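Local coordinates for serine-rich secreted cell wall anchored (LPXTG-motif ) protein (Lactobacillus reuteri ATCC 53608, PDB 5NXK) that probably mediates adhesion of the bacterium to its host in the gut, as a cell-wall-anchored, serine-rich repeat adhesin with a beta-solenoid fold, at residues A[22-27]-A[43-48]. Numbering follows the deposited sequence.
Sequences IKLKNN and ITIIGD
Ile22 pairs with Ile45 and Lys23 with Ile46 in parallel register, the strand axes inclined by 19° and 4.6 Å apart at closest approach. Three hydrogen bonds form the ladder: Ile22 N gives to Thr44 O (2.8 Å), Ile46 N to Ile22 O (2.6 Å) and Leu24 N to Ile46 O (2.9 Å). Ile22 and Ile45 share the buried face, where CD1 of Ile22 also meets CG2 of Ile43 at 4.3 Å. The CG2 methyl of Ile45, placed opposite the backbone N by the first torsion, lies 4.0 Å from both CG and CD2 of Leu24. The other branch of Leu24, CD1, lies against the glycine backbone, 3.8 Å from Gly47 CA. Beyond these residues, Leu10, Ala13 and Leu14 of helix 7-14 pack on Ile22. On the partly exposed face, CG of Lys23 crosses Ile46 at 3.9 Å from its CB and CD1, an aliphatic contact made near the base of the lysine. Between Leu24 O and the side chains of Lys25 and Asp48, one water donates to Leu24 O and Asp48 OD2 and accepts from Lys25 NZ. Neighbouring rungs of the beta-solenoid are thus joined by backbone bonds and stacked aliphatic residues inside, while outside the water bridges Lys25 and Asp48; NZ of Lys23 is near Asp48 OD2 but not in contact with it, so their attraction is probably modest.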
ATOM      1  N   ILE A  22       7.942 -19.549   7.124  1.00 35.30           N
ATOM      2  CA  ILE A  22       7.005 -20.423   6.429  1.00 34.37           C
ATOM      3  C   ILE A  22       7.397 -20.511   4.959  1.00 35.44           C
ATOM      4  O   ILE A  22       7.645 -19.478   4.326  1.00 34.76           O
ATOM      5  CB  ILE A  22       5.556 -19.893   6.570  1.00 35.50           C
ATOM      6  CG1 ILE A  22       5.144 -19.845   8.041  1.00 32.31           C
ATOM      7  CG2 ILE A  22       4.569 -20.705   5.738  1.00 34.35           C
ATOM      8  CD1 ILE A  22       3.836 -19.145   8.269  1.00 29.33           C
ATOM      9  N   LYS A  23       7.501 -21.727   4.425  1.00 33.13           N
ATOM     10  CA  LYS A  23       7.835 -21.921   3.014  1.00 36.31           C
ATOM     11  C   LYS A  23       6.662 -22.540   2.277  1.00 40.48           C
ATOM     12  O   LYS A  23       6.139 -23.569   2.704  1.00 33.92           O
ATOM     13  CB  LYS A  23       9.056 -22.829   2.832  1.00 42.40           C
ATOM     14  CG  LYS A  23      10.383 -22.244   3.259  1.00 56.90           C
ATOM     15  CD  LYS A  23      11.527 -23.087   2.704  1.00 63.41           C
ATOM     16  CE  LYS A  23      11.375 -23.275   1.201  1.00 68.04           C
ATOM     17  NZ  LYS A  23      12.565 -23.924   0.575  1.00 74.34           N
ATOM     18  N   LEU A  24       6.258 -21.927   1.169  1.00 41.42           N
ATOM     19  CA  LEU A  24       5.201 -22.493   0.338  1.00 39.32           C
ATOM     20  C   LEU A  24       5.790 -23.620  -0.500  1.00 40.98           C
ATOM     21  O   LEU A  24       6.821 -23.441  -1.145  1.00 38.34           O
ATOM     22  CB  LEU A  24       4.575 -21.424  -0.569  1.00 39.61           C
ATOM     23  CG  LEU A  24       4.079 -20.146   0.118  1.00 43.24           C
ATOM     24  CD1 LEU A  24       3.450 -19.159  -0.877  1.00 38.91           C
ATOM     25  CD2 LEU A  24       3.089 -20.499   1.227  1.00 35.27           C
ATOM     26  N   LYS A  25       5.149 -24.785  -0.468  1.00 41.87           N
ATOM     27  CA  LYS A  25       5.588 -25.923  -1.277  1.00 47.82           C
ATOM     28  C   LYS A  25       4.651 -26.100  -2.465  1.00 49.03           C
ATOM     29  O   LYS A  25       4.866 -26.954  -3.319  1.00 42.71           O
ATOM     30  CB  LYS A  25       5.622 -27.210  -0.445  1.00 49.86           C
ATOM     31  CG  LYS A  25       6.564 -27.156   0.750  1.00 55.40           C
ATOM     32  CD  LYS A  25       7.968 -26.740   0.348  1.00 61.25           C
ATOM     33  CE  LYS A  25       8.702 -27.840  -0.387  1.00 64.34           C
ATOM     34  NZ  LYS A  25      10.005 -27.330  -0.904  1.00 66.99           N
ATOM     35  N   ASN A  26       3.606 -25.282  -2.501  1.00 45.78           N
ATOM     36  CA  ASN A  26       2.574 -25.379  -3.522  1.00 44.38           C
ATOM     37  C   ASN A  26       1.758 -24.087  -3.559  1.00 37.28           C
ATOM     38  O   ASN A  26       1.790 -23.291  -2.611  1.00 33.61           O
ATOM     39  CB  ASN A  26       1.661 -26.586  -3.231  1.00 50.39           C
ATOM     40  CG  ASN A  26       0.771 -26.965  -4.414  1.00 61.16           C
ATOM     41  OD1 ASN A  26       0.886 -26.405  -5.506  1.00 60.58           O
ATOM     42  ND2 ASN A  26      -0.114 -27.937  -4.198  1.00 61.29           N
ATOM     43  N   ASN A  27       1.034 -23.867  -4.648  1.00 37.84           N
ATOM     44  CA  ASN A  27       0.085 -22.764  -4.681  1.00 43.08           C
ATOM     45  C   ASN A  27      -1.030 -23.024  -3.690  1.00 44.10           C
ATOM     46  O   ASN A  27      -1.497 -24.150  -3.559  1.00 46.96           O
ATOM     47  CB  ASN A  27      -0.497 -22.570  -6.079  1.00 38.42           C
ATOM     48  CG  ASN A  27       0.564 -22.399  -7.129  1.00 36.98           C
ATOM     49  OD1 ASN A  27       1.526 -21.661  -6.938  1.00 41.73           O
ATOM     50  ND2 ASN A  27       0.398 -23.085  -8.254  1.00 41.87           N
ATOM     51  N   ILE A  43       7.064 -12.792  11.229  1.00 32.77           N
ATOM     52  CA  ILE A  43       6.703 -13.854  10.294  1.00 31.50           C
ATOM     53  C   ILE A  43       7.227 -13.592   8.895  1.00 39.55           C
ATOM     54  O   ILE A  43       7.044 -12.500   8.346  1.00 34.25           O
ATOM     55  CB  ILE A  43       5.170 -14.030  10.196  1.00 31.71           C
ATOM     56  CG1 ILE A  43       4.565 -14.354  11.568  1.00 30.92           C
ATOM     57  CG2 ILE A  43       4.813 -15.096   9.169  1.00 35.05           C
ATOM     58  CD1 ILE A  43       3.035 -14.274  11.597  1.00 32.06           C
ATOM     59  N   THR A  44       7.883 -14.596   8.325  1.00 38.27           N
ATOM     60  CA  THR A  44       8.345 -14.524   6.950  1.00 39.19           C
ATOM     61  C   THR A  44       7.770 -15.661   6.132  1.00 39.63           C
ATOM     62  O   THR A  44       7.961 -16.834   6.463  1.00 38.31           O
ATOM     63  CB  THR A  44       9.876 -14.576   6.870  1.00 42.15           C
ATOM     64  OG1 THR A  44      10.421 -13.486   7.622  1.00 43.09           O
ATOM     65  CG2 THR A  44      10.339 -14.482   5.417  1.00 40.14           C
ATOM     66  N   ILE A  45       7.058 -15.316   5.069  1.00 30.47           N
ATOM     67  CA  ILE A  45       6.581 -16.317   4.138  1.00 26.38           C
ATOM     68  C   ILE A  45       7.481 -16.359   2.928  1.00 34.02           C
ATOM     69  O   ILE A  45       7.568 -15.383   2.177  1.00 34.59           O
ATOM     70  CB  ILE A  45       5.144 -16.045   3.664  1.00 29.13           C
ATOM     71  CG1 ILE A  45       4.178 -16.013   4.845  1.00 28.18           C
ATOM     72  CG2 ILE A  45       4.724 -17.100   2.633  1.00 32.37           C
ATOM     73  CD1 ILE A  45       2.722 -15.842   4.426  1.00 35.18           C
ATOM     74  N   ILE A  46       8.162 -17.482   2.749  1.00 33.43           N
ATOM     75  CA  ILE A  46       9.008 -17.692   1.580  1.00 38.84           C
ATOM     76  C   ILE A  46       8.178 -18.331   0.470  1.00 39.05           C
ATOM     77  O   ILE A  46       7.754 -19.485   0.583  1.00 34.33           O
ATOM     78  CB  ILE A  46      10.222 -18.580   1.901  1.00 38.61           C
ATOM     79  CG1 ILE A  46      11.101 -17.910   2.959  1.00 40.32           C
ATOM     80  CG2 ILE A  46      11.017 -18.856   0.644  1.00 33.80           C
ATOM     81  CD1 ILE A  46      12.213 -18.804   3.487  1.00 45.36           C
ATOM     82  N   GLY A  47       7.925 -17.575  -0.593  1.00 34.21           N
ATOM     83  CA  GLY A  47       6.965 -18.008  -1.589  1.00 30.64           C
ATOM     84  C   GLY A  47       7.450 -19.074  -2.547  1.00 32.91           C
ATOM     85  O   GLY A  47       6.652 -19.886  -3.036  1.00 36.10           O
ATOM     86  N   ASP A  48       8.753 -19.080  -2.803  1.00 32.28           N
ATOM     87  CA  ASP A  48       9.361 -19.933  -3.822  1.00 40.51           C
ATOM     88  C   ASP A  48       8.596 -19.919  -5.162  1.00 40.35           C
ATOM     89  O   ASP A  48       8.450 -20.953  -5.824  1.00 36.94           O
ATOM     90  CB  ASP A  48       9.498 -21.370  -3.310  1.00 53.04           C
ATOM     91  CG  ASP A  48      10.561 -22.155  -4.068  1.00 70.41           C
ATOM     92  OD1 ASP A  48      11.592 -21.550  -4.442  1.00 74.85           O
ATOM     93  OD2 ASP A  48      10.367 -23.370  -4.290  1.00 74.61           O
TER
HETATM   94  O   HOH W   1       8.821 -24.695  -1.929  1.00 54.69           O